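Local coordinates for protein AlkD2 (Streptococcus mutans, PDB 6M9M) that is a HEAT-like repeat protein related to DNA glycosylases, binds inosine-5'-monophosphate, and has no established function, at residues Y47-V51 with Y52-M56; Q4-A7 with R8-D12; K174-P177 with D178-K181; N142-E145 with A146-R149; V157-Y160 with V161-S164. All coordinates share one frame; numbering follows the deposited sequence.

Interaction 1: residues Y47-V51 with Y52-M56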
loop_
_atom_site.group_PDB
_atom_site.type_symbol
_atom_site.label_atom_id
_atom_site.label_comp_id
_atom_site.label_asym_id
_atom_site.label_seq_id
_atom_site.Cartn_x
_atom_site.Cartn_y
_atom_site.Cartn_z
ATOM N N TYR A 47 -13.297 -10.456 -6.336
ATOM C CA TYR A 47 -11.945 -10.835 -5.943
ATOM C C TYR A 47 -11.667 -12.310 -6.224
ATOM O O TYR A 47 -10.502 -12.696 -6.345
ATOM C CB TYR A 47 -11.644 -10.438 -4.474
ATOM C CG TYR A 47 -10.172 -10.671 -4.180
ATOM C CD1 TYR A 47 -9.205 -9.862 -4.767
ATOM C CD2 TYR A 47 -9.749 -11.744 -3.412
ATOM C CE1 TYR A 47 -7.863 -10.113 -4.594
ATOM C CE2 TYR A 47 -8.397 -11.982 -3.218
ATOM C CZ TYR A 47 -7.462 -11.182 -3.835
ATOM O OH TYR A 47 -6.123 -11.443 -3.660
ATOM N N GLN A 48 -12.700 -13.129 -6.385
ATOM C CA GLN A 48 -12.479 -14.514 -6.764
ATOM C C GLN A 48 -12.236 -14.714 -8.252
ATOM O O GLN A 48 -11.915 -15.833 -8.665
ATOM C CB GLN A 48 -13.650 -15.367 -6.328
ATOM C CG GLN A 48 -13.637 -15.613 -4.839
ATOM C CD GLN A 48 -12.264 -16.066 -4.345
ATOM O OE1 GLN A 48 -11.738 -17.086 -4.808
ATOM N NE2 GLN A 48 -11.663 -15.283 -3.432
ATOM N N SER A 49 -12.351 -13.673 -9.060
ATOM C CA SER A 49 -12.154 -13.820 -10.492
ATOM C C SER A 49 -10.749 -14.308 -10.809
ATOM O O SER A 49 -9.771 -13.916 -10.168
ATOM C CB SER A 49 -12.374 -12.465 -11.155
ATOM O OG SER A 49 -12.140 -12.531 -12.548
ATOM N N ASP A 50 -10.644 -15.151 -11.832
ATOM C CA ASP A 50 -9.350 -15.521 -12.391
ATOM C C ASP A 50 -8.825 -14.481 -13.383
ATOM O O ASP A 50 -7.768 -14.695 -13.982
ATOM C CB ASP A 50 -9.377 -16.927 -13.000
ATOM C CG ASP A 50 -10.339 -17.067 -14.152
ATOM O OD1 ASP A 50 -10.905 -16.049 -14.601
ATOM O OD2 ASP A 50 -10.526 -18.221 -14.608
ATOM N N VAL A 51 -9.513 -13.353 -13.519
ATOM C CA VAL A 51 -9.052 -12.227 -14.327
ATOM C C VAL A 51 -8.433 -11.219 -13.370
ATOM O O VAL A 51 -9.143 -10.590 -12.576
ATOM C CB VAL A 51 -10.202 -11.620 -15.143
ATOM C CG1 VAL A 51 -9.725 -10.411 -15.917
ATOM C CG2 VAL A 51 -10.797 -12.683 -16.084
ATOM N N TYR A 52 -7.107 -11.052 -13.419
ATOM C CA TYR A 52 -6.450 -10.251 -12.379
ATOM C C TYR A 52 -6.918 -8.795 -12.406
ATOM O O TYR A 52 -6.958 -8.135 -11.366
ATOM C CB TYR A 52 -4.928 -10.370 -12.448
ATOM C CG TYR A 52 -4.241 -9.533 -13.516
ATOM C CD1 TYR A 52 -4.011 -8.183 -13.326
ATOM C CD2 TYR A 52 -3.814 -10.102 -14.716
ATOM C CE1 TYR A 52 -3.395 -7.414 -14.296
ATOM C CE2 TYR A 52 -3.188 -9.347 -15.677
ATOM C CZ TYR A 52 -2.973 -8.005 -15.472
ATOM O OH TYR A 52 -2.350 -7.252 -16.440
ATOM N N GLN A 53 -7.303 -8.282 -13.578
ATOM C CA GLN A 53 -7.798 -6.917 -13.655
ATOM C C GLN A 53 -9.108 -6.741 -12.893
ATOM O O GLN A 53 -9.362 -5.665 -12.343
ATOM C CB GLN A 53 -7.963 -6.498 -15.118
ATOM C CG GLN A 53 -6.677 -6.503 -15.951
ATOM C CD GLN A 53 -6.440 -7.805 -16.693
ATOM O OE1 GLN A 53 -6.893 -8.865 -16.264
ATOM N NE2 GLN A 53 -5.706 -7.733 -17.805
ATOM N N VAL A 54 -9.950 -7.778 -12.845
ATOM C CA VAL A 54 -11.165 -7.726 -12.035
ATOM C C VAL A 54 -10.824 -7.802 -10.549
ATOM O O VAL A 54 -11.460 -7.140 -9.723
ATOM C CB VAL A 54 -12.154 -8.814 -12.491
ATOM C CG1 VAL A 54 -13.374 -8.869 -11.586
ATOM C CG2 VAL A 54 -12.595 -8.548 -13.920
ATOM N N ARG A 55 -9.780 -8.560 -10.190
ATOM C CA ARG A 55 -9.317 -8.519 -8.809
ATOM C C ARG A 55 -8.779 -7.140 -8.440
ATOM O O ARG A 55 -8.968 -6.690 -7.308
ATOM C CB ARG A 55 -8.277 -9.606 -8.546
ATOM C CG ARG A 55 -8.786 -11.012 -8.810
ATOM C CD ARG A 55 -8.029 -12.049 -8.028
ATOM N NE ARG A 55 -6.587 -12.065 -8.274
ATOM C CZ ARG A 55 -6.013 -12.664 -9.310
ATOM N NH1 ARG A 55 -6.753 -13.269 -10.235
ATOM N NH2 ARG A 55 -4.696 -12.657 -9.432
ATOM N N MET A 56 -8.120 -6.449 -9.377
ATOM C CA MET A 56 -7.706 -5.067 -9.129
ATOM C C MET A 56 -8.905 -4.191 -8.790
ATOM O O MET A 56 -8.888 -3.454 -7.800
ATOM C CB MET A 56 -6.966 -4.511 -10.343
ATOM C CG MET A 56 -5.579 -5.091 -10.590
ATOM S SD MET A 56 -4.858 -4.635 -12.182
ATOM C CE MET A 56 -4.941 -2.857 -12.097
HETATM O O HOH W 1 -5.700 -13.114 -14.947
HETATM O O HOH W 2 -5.490 -15.085 -12.144
#
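R55 NH1 is gripped from two directions at the turn that leads into helix 52-65. It donates to the backbone oxygen S49 O at 3.1 Å, a bond bent only modestly (162° at the hydrogen) and lying close to the guanidinium plane. A water accepts from R55 NH1 at 2.9 Å and donates onward to D50 O. The arginine chain bends at its third torsion (chi3 -58°), which folds the guanidinium back over the turn. On the way, R55 CD lies over one face of the Y47 ring, 4.2 Å from its centroid, a CH-pi contact; the guanidinium beyond is turned 85° from the ring plane. The segment links helix 36-47 to helix 52-65 in a chain of HEAT-like repeat type, and within it S49 OG accepts from V51 N at 2.9 Å to form an ST turn. V51 occupies the N-cap position, and V51 O accepts from R55 N at 3.2 Å. V51 CG1 also packs on V54 CG2 at 4.0 Å. Beyond the turn, E10 OE2 is hydrogen-bonded to S49 OG, while D82 forms a salt bridge with R55 NE.

Interaction 2: residues Q4-A7 with R8-D12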
loop_
_atom_site.group_PDB
_atom_site.type_symbol
_atom_site.label_atom_id
_atom_site.label_comp_id
_atom_site.label_asym_id
_atom_site.label_seq_id
_atom_site.Cartn_x
_atom_site.Cartn_y
_atom_site.Cartn_z
ATOM N N GLN A 4 -23.556 -11.910 -13.357
ATOM C CA GLN A 4 -23.531 -11.324 -14.691
ATOM C C GLN A 4 -22.654 -10.080 -14.716
ATOM O O GLN A 4 -21.917 -9.845 -15.682
ATOM C CB GLN A 4 -24.954 -10.982 -15.135
ATOM C CG GLN A 4 -25.815 -12.196 -15.427
ATOM C CD GLN A 4 -27.283 -11.846 -15.584
ATOM O OE1 GLN A 4 -27.673 -10.680 -15.493
ATOM N NE2 GLN A 4 -28.108 -12.858 -15.823
ATOM N N TYR A 5 -22.712 -9.273 -13.656
ATOM C CA TYR A 5 -21.918 -8.055 -13.653
ATOM C C TYR A 5 -20.431 -8.379 -13.597
ATOM O O TYR A 5 -19.635 -7.761 -14.309
ATOM C CB TYR A 5 -22.335 -7.142 -12.508
ATOM C CG TYR A 5 -21.679 -5.796 -12.600
ATOM C CD1 TYR A 5 -21.939 -4.951 -13.671
ATOM C CD2 TYR A 5 -20.785 -5.369 -11.630
ATOM C CE1 TYR A 5 -21.337 -3.721 -13.769
ATOM C CE2 TYR A 5 -20.178 -4.140 -11.717
ATOM C CZ TYR A 5 -20.456 -3.320 -12.789
ATOM O OH TYR A 5 -19.846 -2.095 -12.877
ATOM N N VAL A 6 -20.035 -9.358 -12.772
ATOM C CA VAL A 6 -18.636 -9.783 -12.750
ATOM C C VAL A 6 -18.210 -10.270 -14.126
ATOM O O VAL A 6 -17.091 -9.995 -14.571
ATOM C CB VAL A 6 -18.394 -10.832 -11.650
ATOM C CG1 VAL A 6 -16.991 -11.420 -11.751
ATOM C CG2 VAL A 6 -18.568 -10.203 -10.277
ATOM N N ALA A 7 -19.095 -10.986 -14.832
ATOM C CA ALA A 7 -18.770 -11.440 -16.182
ATOM C C ALA A 7 -18.560 -10.259 -17.130
ATOM O O ALA A 7 -17.661 -10.292 -17.981
ATOM C CB ALA A 7 -19.847 -12.394 -16.703
ATOM N N ARG A 8 -19.350 -9.192 -16.983
ATOM C CA ARG A 8 -19.134 -8.009 -17.809
ATOM C C ARG A 8 -17.802 -7.339 -17.492
ATOM O O ARG A 8 -17.092 -6.902 -18.403
ATOM C CB ARG A 8 -20.288 -7.017 -17.648
ATOM C CG ARG A 8 -21.582 -7.447 -18.321
ATOM C CD ARG A 8 -22.474 -6.250 -18.625
ATOM N NE ARG A 8 -23.661 -6.634 -19.384
ATOM C CZ ARG A 8 -24.544 -5.775 -19.886
ATOM N NH1 ARG A 8 -24.377 -4.470 -19.717
ATOM N NH2 ARG A 8 -25.594 -6.223 -20.560
ATOM N N LEU A 9 -17.449 -7.231 -16.203
ATOM C CA LEU A 9 -16.151 -6.674 -15.832
ATOM C C LEU A 9 -15.013 -7.482 -16.442
ATOM O O LEU A 9 -14.007 -6.920 -16.885
ATOM C CB LEU A 9 -16.028 -6.637 -14.308
ATOM C CG LEU A 9 -17.044 -5.753 -13.580
ATOM C CD1 LEU A 9 -16.884 -5.958 -12.066
ATOM C CD2 LEU A 9 -16.856 -4.305 -13.927
ATOM N N GLU A 10 -15.141 -8.810 -16.455
ATOM C CA GLU A 10 -14.103 -9.644 -17.041
ATOM C C GLU A 10 -13.943 -9.343 -18.524
ATOM O O GLU A 10 -12.819 -9.207 -19.021
ATOM C CB GLU A 10 -14.435 -11.118 -16.792
ATOM C CG GLU A 10 -14.295 -11.500 -15.310
ATOM C CD GLU A 10 -14.708 -12.921 -14.984
ATOM O OE1 GLU A 10 -15.430 -13.543 -15.785
ATOM O OE2 GLU A 10 -14.320 -13.421 -13.912
ATOM N N LYS A 11 -15.056 -9.204 -19.244
ATOM C CA LYS A 11 -14.973 -8.854 -20.658
ATOM C C LYS A 11 -14.358 -7.474 -20.842
ATOM O O LYS A 11 -13.515 -7.271 -21.726
ATOM C CB LYS A 11 -16.365 -8.901 -21.276
ATOM C CG LYS A 11 -16.359 -8.781 -22.785
ATOM C CD LYS A 11 -17.761 -8.928 -23.358
ATOM C CE LYS A 11 -18.467 -7.586 -23.495
ATOM N NZ LYS A 11 -17.962 -6.811 -24.664
ATOM N N ASP A 12 -14.762 -6.512 -20.013
ATOM C CA ASP A 12 -14.288 -5.142 -20.176
ATOM C C ASP A 12 -12.789 -5.013 -19.878
ATOM O O ASP A 12 -12.096 -4.211 -20.516
ATOM C CB ASP A 12 -15.075 -4.214 -19.244
ATOM C CG ASP A 12 -16.547 -4.075 -19.624
ATOM O OD1 ASP A 12 -16.949 -4.467 -20.745
ATOM O OD2 ASP A 12 -17.310 -3.533 -18.783
#
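Y5 and L9, one helical turn apart, meet ring against branched carbon. L9 CG lies over one face of the Y5 ring, 4.3 Å from its centroid and displaced toward the rim, a CH-pi contact. The two methyls divide the ring between them: L9 CD1 comes to 3.8 Å from Y5 CE2, whereas L9 CD2 sits 3.9 Å from Y5 OH at the far end. Different first torsions bring this about. The tyrosine places CG trans to its own nitrogen (chi1 -172°), and the leucine turns CG to the side of its nitrogen (chi1 -62°), back toward the preceding turn. E10 adopts the same first rotamer as L9 but then runs straight, carrying E10 OE2 to 4.0 Å from V6 CG1, while E10 CG passes 3.3 Å from V6 O. R8 also extends, but its guanidinium ends far from the first turn. Beneath the side chains the backbone keeps ordinary alpha-helical pairing, with L9 N donating to Y5 O at 2.9 Å. The polar ends are held from outside, Y5 OH by D30 and the E10 carboxylate by S49. Helix 2-13 lies against the neighbouring helices of this all-helical fold, with Y5 and V6 packed on L42 of helix 36-47, and L9 on V54 and Y57 of helix 52-65.

Interaction 3: residues K174-P177 with D178-K181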
loop_
_atom_site.group_PDB
_atom_site.type_symbol
_atom_site.label_atom_id
_atom_site.label_comp_id
_atom_site.label_asym_id
_atom_site.label_seq_id
_atom_site.Cartn_x
_atom_site.Cartn_y
_atom_site.Cartn_z
ATOM N N LYS A 174 14.598 14.240 0.017
ATOM C CA LYS A 174 14.624 15.355 -0.922
ATOM C C LYS A 174 14.013 16.601 -0.316
ATOM O O LYS A 174 14.382 17.712 -0.693
ATOM C CB LYS A 174 13.899 14.969 -2.209
ATOM C CG LYS A 174 14.635 13.864 -2.949
ATOM C CD LYS A 174 13.726 13.157 -3.931
ATOM C CE LYS A 174 14.415 11.992 -4.570
ATOM N NZ LYS A 174 13.565 11.221 -5.499
ATOM N N LYS A 175 13.090 16.439 0.628
ATOM C CA LYS A 175 12.475 17.576 1.293
ATOM C C LYS A 175 12.938 17.747 2.731
ATOM O O LYS A 175 12.878 18.870 3.252
ATOM C CB LYS A 175 10.951 17.421 1.230
ATOM C CG LYS A 175 10.152 18.685 1.258
ATOM C CD LYS A 175 8.696 18.403 1.080
ATOM C CE LYS A 175 8.297 18.225 -0.364
ATOM N NZ LYS A 175 6.815 18.398 -0.403
ATOM N N PHE A 176 13.450 16.690 3.360
ATOM C CA PHE A 176 13.925 16.742 4.743
ATOM C C PHE A 176 15.321 16.138 4.813
ATOM O O PHE A 176 15.565 15.142 5.512
ATOM C CB PHE A 176 12.959 16.005 5.668
ATOM C CG PHE A 176 11.571 16.567 5.658
ATOM C CD1 PHE A 176 11.225 17.614 6.504
ATOM C CD2 PHE A 176 10.612 16.073 4.793
ATOM C CE1 PHE A 176 9.941 18.124 6.497
ATOM C CE2 PHE A 176 9.344 16.602 4.768
ATOM C CZ PHE A 176 9.003 17.622 5.625
ATOM N N PRO A 177 16.270 16.709 4.068
ATOM C CA PRO A 177 17.616 16.119 4.061
ATOM C C PRO A 177 18.248 16.106 5.436
ATOM O O PRO A 177 18.941 15.144 5.785
ATOM C CB PRO A 177 18.387 16.987 3.053
ATOM C CG PRO A 177 17.590 18.256 2.945
ATOM C CD PRO A 177 16.158 17.861 3.159
ATOM N N ASP A 178 18.027 17.151 6.238
ATOM C CA ASP A 178 18.622 17.189 7.567
ATOM C C ASP A 178 18.157 16.004 8.410
ATOM O O ASP A 178 18.962 15.330 9.060
ATOM C CB ASP A 178 18.292 18.522 8.260
ATOM C CG ASP A 178 18.839 19.743 7.511
ATOM O OD1 ASP A 178 19.871 19.630 6.828
ATOM O OD2 ASP A 178 18.235 20.832 7.620
ATOM N N LEU A 179 16.859 15.706 8.385
ATOM C CA LEU A 179 16.350 14.648 9.250
ATOM C C LEU A 179 16.777 13.266 8.765
ATOM O O LEU A 179 17.042 12.376 9.580
ATOM C CB LEU A 179 14.831 14.724 9.327
ATOM C CG LEU A 179 14.262 16.010 9.919
ATOM C CD1 LEU A 179 12.746 15.961 9.864
ATOM C CD2 LEU A 179 14.763 16.168 11.336
ATOM N N VAL A 180 16.814 13.047 7.451
ATOM C CA VAL A 180 17.240 11.737 6.963
ATOM C C VAL A 180 18.721 11.524 7.259
ATOM O O VAL A 180 19.134 10.429 7.658
ATOM C CB VAL A 180 16.874 11.550 5.478
ATOM C CG1 VAL A 180 17.422 10.236 4.938
ATOM C CG2 VAL A 180 15.355 11.578 5.319
ATOM N N LYS A 181 19.541 12.573 7.112
ATOM C CA LYS A 181 20.959 12.463 7.441
ATOM C C LYS A 181 21.152 12.033 8.892
ATOM O O LYS A 181 21.943 11.133 9.187
ATOM C CB LYS A 181 21.646 13.799 7.152
ATOM C CG LYS A 181 23.136 13.868 7.471
ATOM C CD LYS A 181 23.735 15.204 7.001
ATOM C CE LYS A 181 25.212 15.338 7.351
ATOM N NZ LYS A 181 25.774 16.611 6.821
#
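F176 CD1 and L179 CD1 touch at 4.0 Å, where the ring and the leucine branch run abreast. Both residues put CG beside their own backbone N, F176 with chi1 -60°, which sets the ring of the N-cap residue next to the leucine branch of the first turn of helix 177-185. This is the packed side. Here F176 O receives V180 N at 3.1 Å in a nearly straight bond (167°), and V180 CG2 lies 3.6 Å from F176 O. P177 opens the helix, as proline readily does in a first turn, and P177 O accepts from K181 N at 3.0 Å. The other side is looser: D178 is exposed, and D178 OD1 stays 4.1 Å from P177 C. K181 is extended, and its NZ is hydrogen-bonded to D206 O. The turn links helix 159-175 to helix 177-185, and V180 packs back on I172 and S173 of the former; the apolar side rests on helix 143-151, where F176 and L179 both meet P143 and L179 also reaches I147.

Interaction 4: residues N142-E145 with A146-R149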
loop_
_atom_site.group_PDB
_atom_site.type_symbol
_atom_site.label_atom_id
_atom_site.label_comp_id
_atom_site.label_asym_id
_atom_site.label_seq_id
_atom_site.Cartn_x
_atom_site.Cartn_y
_atom_site.Cartn_z
ATOM N N ASN A 142 5.061 16.009 10.994
ATOM C CA ASN A 142 5.840 15.208 11.936
ATOM C C ASN A 142 6.693 14.224 11.151
ATOM O O ASN A 142 6.514 13.009 11.243
ATOM C CB ASN A 142 4.915 14.466 12.895
ATOM C CG ASN A 142 4.040 15.391 13.677
ATOM O OD1 ASN A 142 4.451 15.928 14.703
ATOM N ND2 ASN A 142 2.838 15.602 13.193
ATOM N N PRO A 143 7.634 14.724 10.354
ATOM C CA PRO A 143 8.389 13.828 9.462
ATOM C C PRO A 143 9.134 12.705 10.160
ATOM O O PRO A 143 9.292 11.633 9.569
ATOM C CB PRO A 143 9.345 14.777 8.728
ATOM C CG PRO A 143 9.362 16.058 9.546
ATOM C CD PRO A 143 8.005 16.142 10.182
ATOM N N ASN A 144 9.634 12.918 11.380
ATOM C CA ASN A 144 10.319 11.834 12.072
ATOM C C ASN A 144 9.380 10.670 12.384
ATOM O O ASN A 144 9.846 9.545 12.560
ATOM C CB ASN A 144 11.004 12.335 13.344
ATOM C CG ASN A 144 12.405 12.878 13.076
ATOM O OD1 ASN A 144 13.085 12.477 12.129
ATOM N ND2 ASN A 144 12.850 13.784 13.929
ATOM N N GLU A 145 8.066 10.913 12.474
ATOM C CA GLU A 145 7.147 9.798 12.695
ATOM C C GLU A 145 7.047 8.890 11.477
ATOM O O GLU A 145 6.699 7.711 11.625
ATOM C CB GLU A 145 5.760 10.302 13.083
ATOM C CG GLU A 145 5.690 11.015 14.421
ATOM C CD GLU A 145 5.940 10.107 15.613
ATOM O OE1 GLU A 145 5.599 8.909 15.561
ATOM O OE2 GLU A 145 6.477 10.606 16.623
ATOM N N ALA A 146 7.357 9.414 10.292
ATOM C CA ALA A 146 7.491 8.587 9.103
ATOM C C ALA A 146 8.869 7.950 9.050
ATOM O O ALA A 146 8.990 6.744 8.839
ATOM C CB ALA A 146 7.242 9.434 7.857
ATOM N N ILE A 147 9.922 8.751 9.231
ATOM C CA ILE A 147 11.283 8.235 9.106
ATOM C C ILE A 147 11.498 7.065 10.062
ATOM O O ILE A 147 12.059 6.028 9.685
ATOM C CB ILE A 147 12.301 9.370 9.334
ATOM C CG1 ILE A 147 12.211 10.391 8.194
ATOM C CG2 ILE A 147 13.710 8.813 9.457
ATOM C CD1 ILE A 147 12.964 11.681 8.468
ATOM N N ARG A 148 11.068 7.213 11.322
ATOM C CA ARG A 148 11.315 6.165 12.308
ATOM C C ARG A 148 10.610 4.872 11.919
ATOM O O ARG A 148 11.178 3.776 12.031
ATOM C CB ARG A 148 10.858 6.609 13.703
ATOM C CG ARG A 148 11.065 5.551 14.779
ATOM C CD ARG A 148 10.469 5.940 16.121
ATOM N NE ARG A 148 9.032 5.677 16.199
ATOM C CZ ARG A 148 8.085 6.613 16.211
ATOM N NH1 ARG A 148 8.400 7.900 16.152
ATOM N NH2 ARG A 148 6.811 6.258 16.291
ATOM N N ARG A 149 9.365 4.981 11.460
ATOM C CA ARG A 149 8.587 3.796 11.127
ATOM C C ARG A 149 9.176 3.067 9.929
ATOM O O ARG A 149 9.232 1.836 9.916
ATOM C CB ARG A 149 7.139 4.191 10.831
ATOM C CG ARG A 149 6.336 4.450 12.083
ATOM C CD ARG A 149 4.893 4.881 11.749
ATOM N NE ARG A 149 4.072 4.777 12.941
ATOM C CZ ARG A 149 4.002 5.709 13.883
ATOM N NH1 ARG A 149 4.647 6.862 13.728
ATOM N NH2 ARG A 149 3.274 5.480 14.968
#
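E145 and the consecutive arginines R148 and R149 form a salt-bridge network on the first turns of helix 143-151. From the glutamate's CB outward, the path is short and bent. E145 CB comes within 3.7 Å of R149 NH1; CG then turns beside the backbone N, and a second bend (chi2 -68°) folds the carboxylate back over the helix. E145 CD lies 3.3 Å from R148 NH1, near the plane of that guanidinium. At the tip OE1 does the gripping. R149 NH1 donates to the anti lone pair of E145 OE1 at 2.9 Å, and R148 NH2 reaches E145 OE1 at 3.0 Å from the syn side, well out of the carboxylate plane; R148 NH1 adds a weak bond. E145 OE2 comes no closer than 3.4 Å to R148 NH1. The two guanidinium planes are inclined to the carboxylate by 71° for R148 and 50° for R149. R149 NH1 has a second acceptor, since it also donates to E145 O at 3.1 Å, so backbone and carboxylate of one residue hold a single nitrogen. Two positive groups beside one carboxylate would be expected to favour its charged form. D112 forms a salt bridge with R149 NE, and the arginine chain passes L108 and L115 of helix 108-115. A146 touches W133 and F139 in loops. Toward helix 177-185, N144 meets L179 and I147 meets E183.

Interaction 5: residues V157-Y160 with V161-S164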
loop_
_atom_site.group_PDB
_atom_site.type_symbol
_atom_site.label_atom_id
_atom_site.label_comp_id
_atom_site.label_asym_id
_atom_site.label_seq_id
_atom_site.Cartn_x
_atom_site.Cartn_y
_atom_site.Cartn_z
ATOM N N VAL A 157 13.661 -9.047 5.985
ATOM C CA VAL A 157 14.137 -10.229 5.276
ATOM C C VAL A 157 13.825 -10.192 3.783
ATOM O O VAL A 157 14.481 -10.881 3.005
ATOM C CB VAL A 157 13.575 -11.523 5.911
ATOM C CG1 VAL A 157 13.975 -11.637 7.381
ATOM C CG2 VAL A 157 12.069 -11.611 5.746
ATOM N N SER A 158 12.845 -9.407 3.352
ATOM C CA SER A 158 12.358 -9.422 1.979
ATOM C C SER A 158 12.985 -8.304 1.158
ATOM O O SER A 158 12.895 -7.134 1.526
ATOM C CB SER A 158 10.838 -9.237 1.985
ATOM O OG SER A 158 10.359 -8.840 0.718
ATOM N N GLU A 159 13.578 -8.659 0.017
ATOM C CA GLU A 159 14.138 -7.641 -0.871
ATOM C C GLU A 159 13.056 -6.706 -1.406
ATOM O O GLU A 159 13.283 -5.502 -1.575
ATOM C CB GLU A 159 14.916 -8.272 -2.025
ATOM C CG GLU A 159 15.633 -7.222 -2.863
ATOM C CD GLU A 159 16.580 -7.820 -3.872
ATOM O OE1 GLU A 159 16.317 -8.941 -4.349
ATOM O OE2 GLU A 159 17.598 -7.168 -4.181
ATOM N N TYR A 160 11.875 -7.249 -1.693
ATOM C CA TYR A 160 10.744 -6.453 -2.152
ATOM C C TYR A 160 10.408 -5.375 -1.140
ATOM O O TYR A 160 10.209 -4.211 -1.495
ATOM C CB TYR A 160 9.576 -7.423 -2.359
ATOM C CG TYR A 160 8.259 -6.886 -2.909
ATOM C CD1 TYR A 160 8.177 -6.349 -4.184
ATOM C CD2 TYR A 160 7.076 -7.047 -2.196
ATOM C CE1 TYR A 160 6.952 -5.926 -4.713
ATOM C CE2 TYR A 160 5.867 -6.644 -2.710
ATOM C CZ TYR A 160 5.802 -6.082 -3.965
ATOM O OH TYR A 160 4.558 -5.708 -4.457
ATOM N N VAL A 161 10.341 -5.747 0.134
ATOM C CA VAL A 161 10.128 -4.766 1.189
ATOM C C VAL A 161 11.275 -3.761 1.224
ATOM O O VAL A 161 11.055 -2.547 1.290
ATOM C CB VAL A 161 9.933 -5.458 2.549
ATOM C CG1 VAL A 161 9.834 -4.409 3.661
ATOM C CG2 VAL A 161 8.668 -6.321 2.547
ATOM N N ARG A 162 12.520 -4.251 1.219
ATOM C CA ARG A 162 13.664 -3.357 1.396
ATOM C C ARG A 162 13.751 -2.300 0.303
ATOM O O ARG A 162 14.159 -1.167 0.567
ATOM C CB ARG A 162 14.974 -4.136 1.474
ATOM C CG ARG A 162 15.117 -5.007 2.702
ATOM C CD ARG A 162 16.537 -5.500 2.900
ATOM N NE ARG A 162 17.069 -6.255 1.767
ATOM C CZ ARG A 162 16.907 -7.560 1.561
ATOM N NH1 ARG A 162 16.198 -8.298 2.398
ATOM N NH2 ARG A 162 17.469 -8.140 0.505
ATOM N N LYS A 163 13.391 -2.648 -0.938
ATOM C CA LYS A 163 13.416 -1.647 -1.999
ATOM C C LYS A 163 12.415 -0.538 -1.716
ATOM O O LYS A 163 12.713 0.644 -1.914
ATOM C CB LYS A 163 13.140 -2.306 -3.345
ATOM C CG LYS A 163 14.302 -3.170 -3.814
ATOM C CD LYS A 163 14.036 -3.805 -5.159
ATOM C CE LYS A 163 15.291 -4.466 -5.703
ATOM N NZ LYS A 163 15.051 -5.122 -7.013
ATOM N N SER A 164 11.232 -0.892 -1.220
ATOM C CA SER A 164 10.241 0.120 -0.852
ATOM C C SER A 164 10.713 0.962 0.332
ATOM O O SER A 164 10.540 2.183 0.339
ATOM C CB SER A 164 8.927 -0.593 -0.572
ATOM O OG SER A 164 7.898 0.297 -0.267
HETATM O O HOH W 3 16.820 -10.927 0.549
HETATM O O HOH W 4 19.844 -7.792 -1.575
#
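S158, the N-cap residue of helix 159-175 in this HEAT-like repeat fold, accepts from V161 N through S158 OG at 3.1 Å, an almost straight capping bond (171°). A chi1 of 162° swings OG round to the amide side of the first turn, and S158 CB also packs at 3.7 Å from V161 CG2. The serine carbonyl meanwhile receives R162 N. A kink between CG and NE lays the arginine's guanidinium flat beside the start of the helix: E159 CA sits 3.6 Å above one face of the R162 guanidinium, offset toward the rim, and E159 CB lies 3.6 Å from R162 NH2. E159 is extended and crosses K163 at a slant, but E159 OE2 and K163 NZ stay 4.3 Å apart, beyond a salt bridge. In the next shell, Q196 of helix 192-201 binds both R162 NE and E159 OE2, and D156 O takes R162 NH1, so the guanidinium is fixed from several sides. S164 OG is held by E128 and T127, while Y160 rests on L120 and R124 of helix 120-129. A water accepts from R162 NH2 at 2.9 Å and gives a weak bond to V157 O.

Overall arrangement
The five contacts are local helix turns and caps set along one all-helical chain, and they fall into two touching pairs and a fifth that stands apart. Interactions 1 and 2 meet directly through S49 and E10. At the other end, interactions 3 and 4 pack together, L179 CD1 lying 3.4 Å from P143 CG. The centres of interactions 1 and 3 are about 40 Å apart, on opposite sides of the chain's centre. Interaction 5 shares helix 159-175 with interaction 3. Two contacts lie just outside the inosine-5'-monophosphate pocket of H18, G19, W85 and R86: the side chain of Y52 in interaction 1 is about 3 Å from that of R86. The side chain of Y160 in interaction 5 is about 5 Å from that of W85.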